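Local coordinates for phosphatidylinositol transfer protein SFH5 (Saccharomyces cerevisiae, PDB 6W32) that binds heme b and transfers phosphatidylinositol between membranes, helping to regulate phosphoinositide levels at the plasma membrane, at residues F99-H110 / K153-K164; N116-A124 / L277-V285. One frame throughout, in Å; residues are numbered along the deposited sequence.

Contact 1: F99-H110 / K153-K164; sequences FNPLSCAYKEVH and KFVRYRIGLMEK. With HEM (protoporphyrin IX containing Fe), chain D.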
loop_
_atom_site.group_PDB
_atom_site.type_symbol
_atom_site.label_atom_id
_atom_site.label_comp_id
_atom_site.label_asym_id
_atom_site.label_seq_id
_atom_site.Cartn_x
_atom_site.Cartn_y
_atom_site.Cartn_z
ATOM N N PHE A 99 -9.932 11.579 -5.245
ATOM C CA PHE A 99 -9.374 10.396 -5.890
ATOM C C PHE A 99 -10.347 9.260 -5.597
ATOM O O PHE A 99 -11.096 9.352 -4.623
ATOM C CB PHE A 99 -7.988 10.120 -5.292
ATOM C CG PHE A 99 -7.052 9.424 -6.208
ATOM C CD1 PHE A 99 -6.014 10.116 -6.809
ATOM C CD2 PHE A 99 -7.188 8.060 -6.446
ATOM C CE1 PHE A 99 -5.149 9.484 -7.650
ATOM C CE2 PHE A 99 -6.335 7.421 -7.286
ATOM C CZ PHE A 99 -5.299 8.136 -7.886
ATOM N N ASN A 100 -10.372 8.162 -6.341
ATOM C CA ASN A 100 -11.141 7.016 -5.845
ATOM C C ASN A 100 -10.256 5.777 -5.736
ATOM O O ASN A 100 -10.199 4.962 -6.671
ATOM C CB ASN A 100 -12.350 6.765 -6.740
ATOM C CG ASN A 100 -13.459 6.032 -6.035
ATOM O OD1 ASN A 100 -13.225 5.272 -5.088
ATOM N ND2 ASN A 100 -14.688 6.254 -6.494
ATOM N N PRO A 101 -9.553 5.574 -4.617
ATOM C CA PRO A 101 -8.635 4.414 -4.573
ATOM C C PRO A 101 -9.364 3.090 -4.723
ATOM O O PRO A 101 -8.894 2.220 -5.466
ATOM C CB PRO A 101 -7.931 4.529 -3.209
ATOM C CG PRO A 101 -8.559 5.723 -2.516
ATOM C CD PRO A 101 -9.781 6.165 -3.292
ATOM N N LEU A 102 -10.512 2.912 -4.065
ATOM C CA LEU A 102 -11.239 1.655 -4.216
ATOM C C LEU A 102 -11.536 1.385 -5.675
ATOM O O LEU A 102 -11.445 0.242 -6.137
ATOM C CB LEU A 102 -12.547 1.691 -3.431
ATOM C CG LEU A 102 -12.503 1.368 -1.948
ATOM C CD1 LEU A 102 -13.901 0.978 -1.469
ATOM C CD2 LEU A 102 -11.491 0.269 -1.692
ATOM N N SER A 103 -11.881 2.436 -6.426
ATOM C CA SER A 103 -12.311 2.258 -7.811
ATOM C C SER A 103 -11.133 1.954 -8.726
ATOM O O SER A 103 -11.268 1.144 -9.643
ATOM C CB SER A 103 -13.070 3.498 -8.301
ATOM O OG SER A 103 -12.862 3.691 -9.689
ATOM N N CYS A 104 -9.970 2.573 -8.477
ATOM C CA CYS A 104 -8.738 2.186 -9.165
ATOM C C CYS A 104 -8.467 0.675 -9.148
ATOM O O CYS A 104 -7.959 0.128 -10.133
ATOM C CB CYS A 104 -7.557 2.899 -8.537
ATOM S SG CYS A 104 -7.433 4.607 -8.978
ATOM N N ALA A 105 -8.789 -0.016 -8.054
ATOM C CA ALA A 105 -8.518 -1.446 -7.995
ATOM C C ALA A 105 -9.616 -2.290 -8.628
ATOM O O ALA A 105 -9.301 -3.238 -9.361
ATOM C CB ALA A 105 -8.318 -1.908 -6.545
ATOM N N TYR A 106 -10.891 -1.973 -8.364
ATOM C CA TYR A 106 -11.990 -2.907 -8.607
ATOM C C TYR A 106 -12.911 -2.534 -9.774
ATOM O O TYR A 106 -13.808 -3.321 -10.120
ATOM C CB TYR A 106 -12.826 -3.057 -7.331
ATOM C CG TYR A 106 -12.024 -3.523 -6.157
ATOM C CD1 TYR A 106 -11.130 -4.584 -6.270
ATOM C CD2 TYR A 106 -12.140 -2.900 -4.927
ATOM C CE1 TYR A 106 -10.391 -5.021 -5.174
ATOM C CE2 TYR A 106 -11.383 -3.314 -3.834
ATOM C CZ TYR A 106 -10.524 -4.377 -3.966
ATOM O OH TYR A 106 -9.808 -4.783 -2.871
ATOM N N LYS A 107 -12.724 -1.380 -10.375
ATOM C CA LYS A 107 -13.608 -0.925 -11.438
ATOM C C LYS A 107 -12.882 -0.459 -12.686
ATOM O O LYS A 107 -13.346 -0.738 -13.781
ATOM C CB LYS A 107 -14.535 0.218 -10.925
ATOM C CG LYS A 107 -15.703 -0.288 -10.045
ATOM C CD LYS A 107 -16.548 0.820 -9.334
ATOM C CE LYS A 107 -17.229 1.824 -10.279
ATOM N NZ LYS A 107 -16.366 3.009 -10.665
ATOM N N GLU A 108 -11.754 0.227 -12.563
ATOM C CA GLU A 108 -11.202 0.908 -13.729
ATOM C C GLU A 108 -10.415 -0.068 -14.601
ATOM O O GLU A 108 -9.975 -1.121 -14.152
ATOM C CB GLU A 108 -10.323 2.089 -13.293
ATOM C CG GLU A 108 -11.060 3.044 -12.329
ATOM C CD GLU A 108 -10.205 4.218 -11.825
ATOM O OE1 GLU A 108 -9.265 4.661 -12.549
ATOM O OE2 GLU A 108 -10.508 4.735 -10.718
ATOM N N VAL A 109 -10.276 0.265 -15.863
ATOM C CA VAL A 109 -9.501 -0.566 -16.770
ATOM C C VAL A 109 -8.120 0.040 -16.881
ATOM O O VAL A 109 -7.966 1.264 -16.879
ATOM C CB VAL A 109 -10.179 -0.708 -18.146
ATOM C CG1 VAL A 109 -11.576 -1.269 -17.972
ATOM C CG2 VAL A 109 -10.239 0.624 -18.876
ATOM N N HIS A 110 -7.104 -0.812 -16.931
ATOM C CA HIS A 110 -5.731 -0.328 -16.962
ATOM C C HIS A 110 -5.007 -0.926 -18.143
ATOM O O HIS A 110 -5.238 -2.090 -18.481
ATOM C CB HIS A 110 -4.979 -0.663 -15.669
ATOM C CG HIS A 110 -5.605 -0.066 -14.459
ATOM N ND1 HIS A 110 -5.611 1.292 -14.224
ATOM C CD2 HIS A 110 -6.298 -0.636 -13.442
ATOM C CE1 HIS A 110 -6.269 1.530 -13.101
ATOM N NE2 HIS A 110 -6.691 0.377 -12.605
ATOM N N LYS A 153 -2.610 8.073 -15.531
ATOM C CA LYS A 153 -3.201 6.745 -15.636
ATOM C C LYS A 153 -2.304 5.686 -15.013
ATOM O O LYS A 153 -2.806 4.718 -14.432
ATOM C CB LYS A 153 -3.579 6.401 -17.078
ATOM C CG LYS A 153 -5.140 6.426 -17.250
ATOM C CD LYS A 153 -5.910 5.380 -16.336
ATOM C CE LYS A 153 -7.412 5.778 -16.052
ATOM N NZ LYS A 153 -8.332 4.653 -15.597
ATOM N N PHE A 154 -0.986 5.865 -15.072
ATOM C CA PHE A 154 -0.102 4.982 -14.314
ATOM C C PHE A 154 -0.446 5.014 -12.829
ATOM O O PHE A 154 -0.796 3.986 -12.240
ATOM C CB PHE A 154 1.355 5.376 -14.523
ATOM C CG PHE A 154 2.325 4.413 -13.933
ATOM C CD1 PHE A 154 2.892 3.420 -14.710
ATOM C CD2 PHE A 154 2.694 4.505 -12.601
ATOM C CE1 PHE A 154 3.807 2.527 -14.167
ATOM C CE2 PHE A 154 3.590 3.623 -12.051
ATOM C CZ PHE A 154 4.141 2.627 -12.837
ATOM N N VAL A 155 -0.364 6.201 -12.209
ATOM C CA VAL A 155 -0.644 6.325 -10.782
ATOM C C VAL A 155 -1.967 5.680 -10.433
ATOM O O VAL A 155 -2.143 5.139 -9.342
ATOM C CB VAL A 155 -0.619 7.793 -10.346
ATOM C CG1 VAL A 155 -1.065 7.908 -8.911
ATOM C CG2 VAL A 155 0.754 8.355 -10.487
ATOM N N ARG A 156 -2.930 5.728 -11.338
ATOM C CA ARG A 156 -4.191 5.076 -11.012
ATOM C C ARG A 156 -4.040 3.562 -11.073
ATOM O O ARG A 156 -4.582 2.848 -10.220
ATOM C CB ARG A 156 -5.293 5.569 -11.927
ATOM C CG ARG A 156 -5.767 6.957 -11.636
ATOM C CD ARG A 156 -7.233 7.125 -12.148
ATOM N NE ARG A 156 -8.242 6.773 -11.152
ATOM C CZ ARG A 156 -8.625 7.622 -10.206
ATOM N NH1 ARG A 156 -9.536 7.264 -9.301
ATOM N NH2 ARG A 156 -8.069 8.843 -10.175
ATOM N N TYR A 157 -3.262 3.060 -12.035
ATOM C CA TYR A 157 -2.954 1.633 -12.073
ATOM C C TYR A 157 -2.362 1.168 -10.745
ATOM O O TYR A 157 -2.897 0.254 -10.103
ATOM C CB TYR A 157 -1.982 1.328 -13.213
ATOM C CG TYR A 157 -1.302 0.030 -12.985
ATOM C CD1 TYR A 157 -2.007 -1.160 -13.074
ATOM C CD2 TYR A 157 0.030 -0.020 -12.613
ATOM C CE1 TYR A 157 -1.388 -2.373 -12.828
ATOM C CE2 TYR A 157 0.660 -1.232 -12.351
ATOM C CZ TYR A 157 -0.056 -2.395 -12.462
ATOM O OH TYR A 157 0.570 -3.581 -12.214
ATOM N N ARG A 158 -1.258 1.822 -10.307
ATOM C CA ARG A 158 -0.477 1.385 -9.147
ATOM C C ARG A 158 -1.242 1.527 -7.834
ATOM O O ARG A 158 -1.195 0.629 -6.985
ATOM C CB ARG A 158 0.821 2.172 -9.053
ATOM C CG ARG A 158 1.651 1.759 -7.835
ATOM C CD ARG A 158 2.677 0.619 -8.092
ATOM N NE ARG A 158 3.416 0.351 -6.861
ATOM C CZ ARG A 158 2.956 -0.453 -5.911
ATOM N NH1 ARG A 158 1.802 -1.068 -6.108
ATOM N NH2 ARG A 158 3.622 -0.645 -4.778
ATOM N N ILE A 159 -1.906 2.659 -7.608
ATOM C CA ILE A 159 -2.784 2.696 -6.443
ATOM C C ILE A 159 -3.743 1.520 -6.479
ATOM O O ILE A 159 -4.175 1.027 -5.435
ATOM C CB ILE A 159 -3.550 4.032 -6.362
ATOM C CG1 ILE A 159 -2.589 5.210 -6.500
ATOM C CG2 ILE A 159 -4.241 4.128 -5.037
ATOM C CD1 ILE A 159 -1.420 5.199 -5.518
ATOM N N GLY A 160 -4.113 1.060 -7.672
ATOM C CA GLY A 160 -4.990 -0.089 -7.751
ATOM C C GLY A 160 -4.328 -1.325 -7.181
ATOM O O GLY A 160 -4.957 -2.110 -6.463
ATOM N N LEU A 161 -3.039 -1.507 -7.469
ATOM C CA LEU A 161 -2.340 -2.637 -6.881
ATOM C C LEU A 161 -2.165 -2.436 -5.375
ATOM O O LEU A 161 -2.371 -3.369 -4.594
ATOM C CB LEU A 161 -1.013 -2.845 -7.603
ATOM C CG LEU A 161 -0.184 -4.108 -7.344
ATOM C CD1 LEU A 161 -1.007 -5.320 -7.623
ATOM C CD2 LEU A 161 1.098 -4.110 -8.190
ATOM N N MET A 162 -1.847 -1.218 -4.942
ATOM C CA MET A 162 -1.751 -0.961 -3.514
ATOM C C MET A 162 -3.006 -1.380 -2.776
ATOM O O MET A 162 -2.940 -2.093 -1.772
ATOM C CB MET A 162 -1.471 0.507 -3.250
ATOM C CG MET A 162 -1.331 0.808 -1.756
ATOM S SD MET A 162 0.071 -0.023 -0.924
ATOM C CE MET A 162 -0.097 0.603 0.747
ATOM N N GLU A 163 -4.166 -0.968 -3.261
ATOM C CA GLU A 163 -5.398 -1.278 -2.546
ATOM C C GLU A 163 -5.700 -2.775 -2.554
ATOM O O GLU A 163 -6.085 -3.327 -1.521
ATOM C CB GLU A 163 -6.545 -0.468 -3.134
ATOM C CG GLU A 163 -6.443 0.999 -2.782
ATOM C CD GLU A 163 -7.011 1.301 -1.399
ATOM O OE1 GLU A 163 -7.680 0.420 -0.821
ATOM O OE2 GLU A 163 -6.831 2.433 -0.906
ATOM N N LYS A 164 -5.517 -3.454 -3.692
ATOM C CA LYS A 164 -5.705 -4.905 -3.735
ATOM C C LYS A 164 -4.797 -5.616 -2.729
ATOM O O LYS A 164 -5.184 -6.628 -2.129
ATOM C CB LYS A 164 -5.430 -5.433 -5.145
ATOM C CG LYS A 164 -6.575 -5.308 -6.166
ATOM C CD LYS A 164 -6.272 -6.095 -7.447
ATOM C CE LYS A 164 -6.633 -5.344 -8.728
ATOM N NZ LYS A 164 -5.387 -4.971 -9.515
HETATM C CHA HEM D . 10.127 3.921 -6.234
HETATM C CHB HEM D . 9.626 3.029 -10.921
HETATM C CHC HEM D . 14.378 2.193 -11.233
HETATM C CHD HEM D . 14.792 2.608 -6.395
HETATM C C1A HEM D . 9.596 3.739 -7.484
HETATM C C2A HEM D . 8.219 3.982 -7.795
HETATM C C3A HEM D . 8.053 3.772 -9.116
HETATM C C4A HEM D . 9.349 3.364 -9.634
HETATM C CMA HEM D . 6.793 3.868 -10.011
HETATM C CAA HEM D . 7.277 4.488 -6.690
HETATM C CBA HEM D . 6.255 3.533 -6.119
HETATM C CGA HEM D . 6.318 2.117 -6.549
HETATM O O1A HEM D . 5.913 1.940 -7.741
HETATM O O2A HEM D . 5.948 1.343 -5.604
HETATM C C1B HEM D . 10.870 2.784 -11.426
HETATM C C2B HEM D . 11.162 2.571 -12.816
HETATM C C3B HEM D . 12.472 2.340 -12.921
HETATM C C4B HEM D . 13.060 2.401 -11.583
HETATM C CMB HEM D . 10.090 2.608 -13.925
HETATM C CAB HEM D . 13.247 2.031 -14.220
HETATM C CBB HEM D . 14.331 2.703 -14.561
HETATM C C1C HEM D . 14.944 2.207 -9.972
HETATM C C2C HEM D . 16.354 1.974 -9.583
HETATM C C3C HEM D . 16.454 2.096 -8.240
HETATM C C4C HEM D . 15.127 2.400 -7.723
HETATM C CMC HEM D . 17.525 1.634 -10.542
HETATM C CAC HEM D . 17.736 1.918 -7.380
HETATM C CBC HEM D . 17.719 1.236 -6.211
HETATM C C1D HEM D . 13.599 3.051 -5.894
HETATM C C2D HEM D . 13.325 3.440 -4.532
HETATM C C3D HEM D . 11.857 3.874 -4.526
HETATM C C4D HEM D . 11.410 3.687 -5.864
HETATM C CMD HEM D . 14.262 3.437 -3.321
HETATM C CAD HEM D . 10.949 4.353 -3.387
HETATM C CBD HEM D . 9.974 3.207 -3.093
HETATM C CGD HEM D . 9.137 3.593 -1.898
HETATM O O1D HEM D . 8.155 2.844 -1.582
HETATM O O2D HEM D . 9.296 4.775 -1.436
HETATM N NA HEM D . 10.266 3.381 -8.619
HETATM N NB HEM D . 12.040 2.677 -10.704
HETATM N NC HEM D . 14.291 2.462 -8.819
HETATM N ND HEM D . 12.433 3.232 -6.661
HETATM FE FE HEM D . 12.240 2.830 -8.686
#
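Ala-105 settles into the dent that Gly-160 makes in helix 151-166, its methyl CB 3.4 Å from Gly-160 O. With no side chain at Gly-160, the short helix 101-106 can cross at 90° with the segment axes 7.3 Å apart. Lys-164 CG and Glu-163 CB rim the dent, and Pro-101 turns its CB edge into the next notch, CB 4.1 Å from Ile-159 CG2 and alongside Glu-163. The Glu-163 carboxylate itself is turned to Arg-96. Helix 151-166 is the connection of a right-handed beta-alpha-beta crossover between strands 132-136 and 179-184 of the Sec14-like CRAL-TRIO fold, and here it receives the chain leaving helix 82-98. Toward its start Arg-156 bulges outward, bent at chi3 (90°), and lays its guanidinium flat on the Phe-99 ring, centres 4.2 Å apart; Cys-104 SG rests against the same face of the guanidinium. The edge is taken by Glu-108: NE reaches OE1 at 2.7 Å and NH1 reaches OE2 at 3.1 Å, a side-on grip with the two groups nearly coplanar. Lys-153 NZ adds a bond to the anti lone pair of Glu-108 OE1, and Ser-103 OG binds OE2. His-110 covers the backbone of Tyr-157, whose CA lies over one imidazole face, while NE2 donates almost straight to Cys-104 O at 2.8 Å and fixes the ring's rotation.

Contact 2: N116-A124 / L277-V285; sequences NVGILTFDA and LTKQNVTNV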
loop_
_atom_site.group_PDB
_atom_site.type_symbol
_atom_site.label_atom_id
_atom_site.label_comp_id
_atom_site.label_asym_id
_atom_site.label_seq_id
_atom_site.Cartn_x
_atom_site.Cartn_y
_atom_site.Cartn_z
ATOM N N ASN A 116 0.346 -6.916 -16.400
ATOM C CA ASN A 116 1.288 -8.015 -16.454
ATOM C C ASN A 116 2.519 -7.784 -15.606
ATOM O O ASN A 116 3.273 -8.744 -15.385
ATOM C CB ASN A 116 1.735 -8.264 -17.892
ATOM C CG ASN A 116 0.735 -9.074 -18.679
ATOM O OD1 ASN A 116 -0.226 -9.632 -18.127
ATOM N ND2 ASN A 116 0.951 -9.139 -19.988
ATOM N N VAL A 117 2.784 -6.557 -15.157
ATOM C CA VAL A 117 3.963 -6.343 -14.324
ATOM C C VAL A 117 3.587 -6.018 -12.896
ATOM O O VAL A 117 4.444 -5.589 -12.126
ATOM C CB VAL A 117 4.900 -5.273 -14.897
ATOM C CG1 VAL A 117 5.667 -5.857 -16.041
ATOM C CG2 VAL A 117 4.116 -4.088 -15.343
ATOM N N GLY A 118 2.322 -6.225 -12.526
ATOM C CA GLY A 118 1.871 -6.206 -11.147
ATOM C C GLY A 118 1.440 -7.585 -10.687
ATOM O O GLY A 118 0.484 -8.148 -11.208
ATOM N N ILE A 119 2.160 -8.149 -9.725
ATOM C CA ILE A 119 1.913 -9.482 -9.191
ATOM C C ILE A 119 1.613 -9.346 -7.708
ATOM O O ILE A 119 2.273 -8.575 -7.001
ATOM C CB ILE A 119 3.125 -10.418 -9.402
ATOM C CG1 ILE A 119 3.379 -10.638 -10.888
ATOM C CG2 ILE A 119 2.896 -11.747 -8.711
ATOM C CD1 ILE A 119 2.116 -10.834 -11.669
ATOM N N LEU A 120 0.637 -10.112 -7.233
ATOM C CA LEU A 120 0.176 -10.024 -5.856
ATOM C C LEU A 120 0.115 -11.433 -5.284
ATOM O O LEU A 120 -0.574 -12.290 -5.845
ATOM C CB LEU A 120 -1.191 -9.337 -5.804
ATOM C CG LEU A 120 -1.969 -9.549 -4.515
ATOM C CD1 LEU A 120 -1.182 -8.995 -3.316
ATOM C CD2 LEU A 120 -3.340 -8.911 -4.603
ATOM N N THR A 121 0.841 -11.685 -4.181
ATOM C CA THR A 121 0.936 -13.027 -3.609
ATOM C C THR A 121 0.724 -13.013 -2.105
ATOM O O THR A 121 1.033 -12.040 -1.421
ATOM C CB THR A 121 2.290 -13.677 -3.873
ATOM O OG1 THR A 121 3.254 -13.144 -2.953
ATOM C CG2 THR A 121 2.744 -13.411 -5.282
ATOM N N PHE A 122 0.225 -14.122 -1.587
ATOM C CA PHE A 122 -0.043 -14.238 -0.165
ATOM C C PHE A 122 0.363 -15.620 0.310
ATOM O O PHE A 122 0.084 -16.615 -0.358
ATOM C CB PHE A 122 -1.516 -13.999 0.148
ATOM C CG PHE A 122 -1.847 -14.136 1.598
ATOM C CD1 PHE A 122 -2.558 -15.220 2.056
ATOM C CD2 PHE A 122 -1.449 -13.172 2.509
ATOM C CE1 PHE A 122 -2.867 -15.349 3.392
ATOM C CE2 PHE A 122 -1.760 -13.289 3.858
ATOM C CZ PHE A 122 -2.467 -14.381 4.294
ATOM N N ASP A 123 1.020 -15.671 1.464
ATOM C CA ASP A 123 1.610 -16.891 2.026
ATOM C C ASP A 123 1.068 -17.029 3.445
ATOM O O ASP A 123 1.600 -16.427 4.387
ATOM C CB ASP A 123 3.131 -16.828 2.010
ATOM C CG ASP A 123 3.778 -17.918 2.843
ATOM O OD1 ASP A 123 3.146 -18.971 3.082
ATOM O OD2 ASP A 123 4.949 -17.739 3.242
ATOM N N ALA A 124 0.006 -17.831 3.580
ATOM C CA ALA A 124 -0.683 -17.957 4.857
ATOM C C ALA A 124 0.274 -18.310 5.984
ATOM O O ALA A 124 0.021 -17.962 7.147
ATOM C CB ALA A 124 -1.778 -19.009 4.747
ATOM N N LEU A 277 6.668 -17.156 -9.897
ATOM C CA LEU A 277 5.915 -15.977 -9.492
ATOM C C LEU A 277 4.588 -15.865 -10.230
ATOM O O LEU A 277 3.567 -15.513 -9.623
ATOM C CB LEU A 277 6.747 -14.732 -9.740
ATOM C CG LEU A 277 6.123 -13.428 -9.276
ATOM C CD1 LEU A 277 5.851 -13.537 -7.782
ATOM C CD2 LEU A 277 7.119 -12.323 -9.580
ATOM N N THR A 278 4.579 -16.139 -11.547
ATOM C CA THR A 278 3.330 -16.060 -12.316
ATOM C C THR A 278 2.298 -17.032 -11.785
ATOM O O THR A 278 1.130 -16.686 -11.620
ATOM C CB THR A 278 3.542 -16.373 -13.797
ATOM O OG1 THR A 278 4.624 -15.608 -14.347
ATOM C CG2 THR A 278 2.263 -16.057 -14.557
ATOM N N LYS A 279 2.706 -18.256 -11.513
ATOM C CA LYS A 279 1.753 -19.218 -10.998
ATOM C C LYS A 279 1.395 -18.950 -9.549
ATOM O O LYS A 279 0.440 -19.544 -9.052
ATOM C CB LYS A 279 2.290 -20.646 -11.142
ATOM C CG LYS A 279 2.432 -21.184 -12.579
ATOM C CD LYS A 279 1.343 -22.224 -12.949
ATOM C CE LYS A 279 1.472 -22.692 -14.427
ATOM N NZ LYS A 279 0.481 -23.737 -14.931
ATOM N N GLN A 280 2.127 -18.075 -8.859
ATOM C CA GLN A 280 1.815 -17.789 -7.462
ATOM C C GLN A 280 0.795 -16.666 -7.308
ATOM O O GLN A 280 0.254 -16.479 -6.215
ATOM C CB GLN A 280 3.102 -17.452 -6.700
ATOM C CG GLN A 280 3.352 -18.318 -5.474
ATOM C CD GLN A 280 4.645 -17.972 -4.772
ATOM O OE1 GLN A 280 5.630 -17.619 -5.414
ATOM N NE2 GLN A 280 4.644 -18.057 -3.440
ATOM N N ASN A 281 0.495 -15.948 -8.381
ATOM C CA ASN A 281 -0.352 -14.771 -8.316
ATOM C C ASN A 281 -1.703 -15.050 -7.669
ATOM O O ASN A 281 -2.147 -16.200 -7.580
ATOM C CB ASN A 281 -0.538 -14.227 -9.729
ATOM C CG ASN A 281 -0.948 -12.762 -9.759
ATOM O OD1 ASN A 281 -1.386 -12.191 -8.752
ATOM N ND2 ASN A 281 -0.821 -12.149 -10.935
ATOM N N VAL A 282 -2.351 -14.002 -7.192
ATOM C CA VAL A 282 -3.739 -14.052 -6.757
ATOM C C VAL A 282 -4.551 -13.259 -7.777
ATOM O O VAL A 282 -4.139 -12.161 -8.187
ATOM C CB VAL A 282 -3.866 -13.484 -5.324
ATOM C CG1 VAL A 282 -5.127 -13.953 -4.624
ATOM C CG2 VAL A 282 -2.685 -13.894 -4.532
ATOM N N THR A 283 -5.696 -13.837 -8.223
ATOM C CA THR A 283 -6.524 -13.177 -9.243
ATOM C C THR A 283 -7.957 -12.897 -8.779
ATOM O O THR A 283 -8.499 -11.817 -9.073
ATOM C CB THR A 283 -6.513 -14.016 -10.536
ATOM O OG1 THR A 283 -6.605 -15.418 -10.210
ATOM C CG2 THR A 283 -5.196 -13.773 -11.308
ATOM N N ASN A 284 -8.580 -13.829 -8.058
ATOM C CA ASN A 284 -9.683 -13.506 -7.154
ATOM C C ASN A 284 -9.232 -12.405 -6.190
ATOM O O ASN A 284 -8.381 -12.639 -5.321
ATOM C CB ASN A 284 -10.089 -14.758 -6.373
ATOM C CG ASN A 284 -8.960 -15.264 -5.463
ATOM O OD1 ASN A 284 -7.842 -15.490 -5.937
ATOM N ND2 ASN A 284 -9.224 -15.385 -4.157
ATOM N N VAL A 285 -9.761 -11.192 -6.342
ATOM C CA VAL A 285 -9.328 -10.076 -5.520
ATOM C C VAL A 285 -10.446 -9.535 -4.632
ATOM O O VAL A 285 -10.236 -9.382 -3.424
ATOM C CB VAL A 285 -8.677 -8.981 -6.391
ATOM C CG1 VAL A 285 -7.219 -9.393 -6.633
ATOM C CG2 VAL A 285 -9.439 -8.818 -7.714
#
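Leu-277 and Ile-119 form the apolar heart of this contact, and the leucine can be followed outward. Its CB remains 5.0 Å from Ile-119 CG2 and serves mainly as a stalk. With CG anti to the backbone N (chi1 -176°), the side chain swings from the weakly bonded helical turn at about 277-280 toward the strand, and CG comes to 3.7 Å from Ile-119 CG2. Of the two methyls, CD1 goes deepest: it meets Ile-119 CG2 at 3.6 Å and Thr-121 CG2 at 4.0 Å, resting over the notch between these two methyls on one face of the strand. CD2 stays farther off, 4.3 Å from Ile-119 CG1. Trp-135 lies against both Leu-277 and Ile-119. Strand 118-122 is an edge strand of the mixed CRAL-TRIO sheet; Ile-119 and Thr-121 bond through their backbones to Trp-135 and Val-133 of the antiparallel neighbour 132-136, whereas the carbonyl of Leu-120 faces outward. Val-282 N takes up that carbonyl at 2.8 Å, nearly in line with the C=O bond, tying the passing loop to the sheet edge. The Val-282 side chain leans over the same peptide, CG2 lying 3.8 Å from Thr-121 CA. On the other face of the strand, Leu-120 CD2 meets Val-285 CG1 at 4.4 Å, a leucine long enough to touch Lys-164 too. The indole N-H of Trp-135 donates to Thr-121 OG1.

The four segments interleave along the chain, in the order 99-110, 116-124, 153-164, 277-285, and the centres of contacts 1 and 2 lie about 16 Å apart. Helix 151-166 joins them: Leu-161 CD2 packs 3.7 Å from Gly-118 CA, and Lys-164, part of contact 1, also touches contact 2 with its CD 3.5 Å from Val-285 CG1. The same helix reaches the heme through Arg-158, whose NE donates to propionate O2A at 3.0 Å; Tyr-138 and Lys-219 also bond to the heme, and Tyr-185 is the proximal iron ligand. Contact 1 therefore backs a pocket-lining helix, while contact 2 covers the edge of the adjoining sheet.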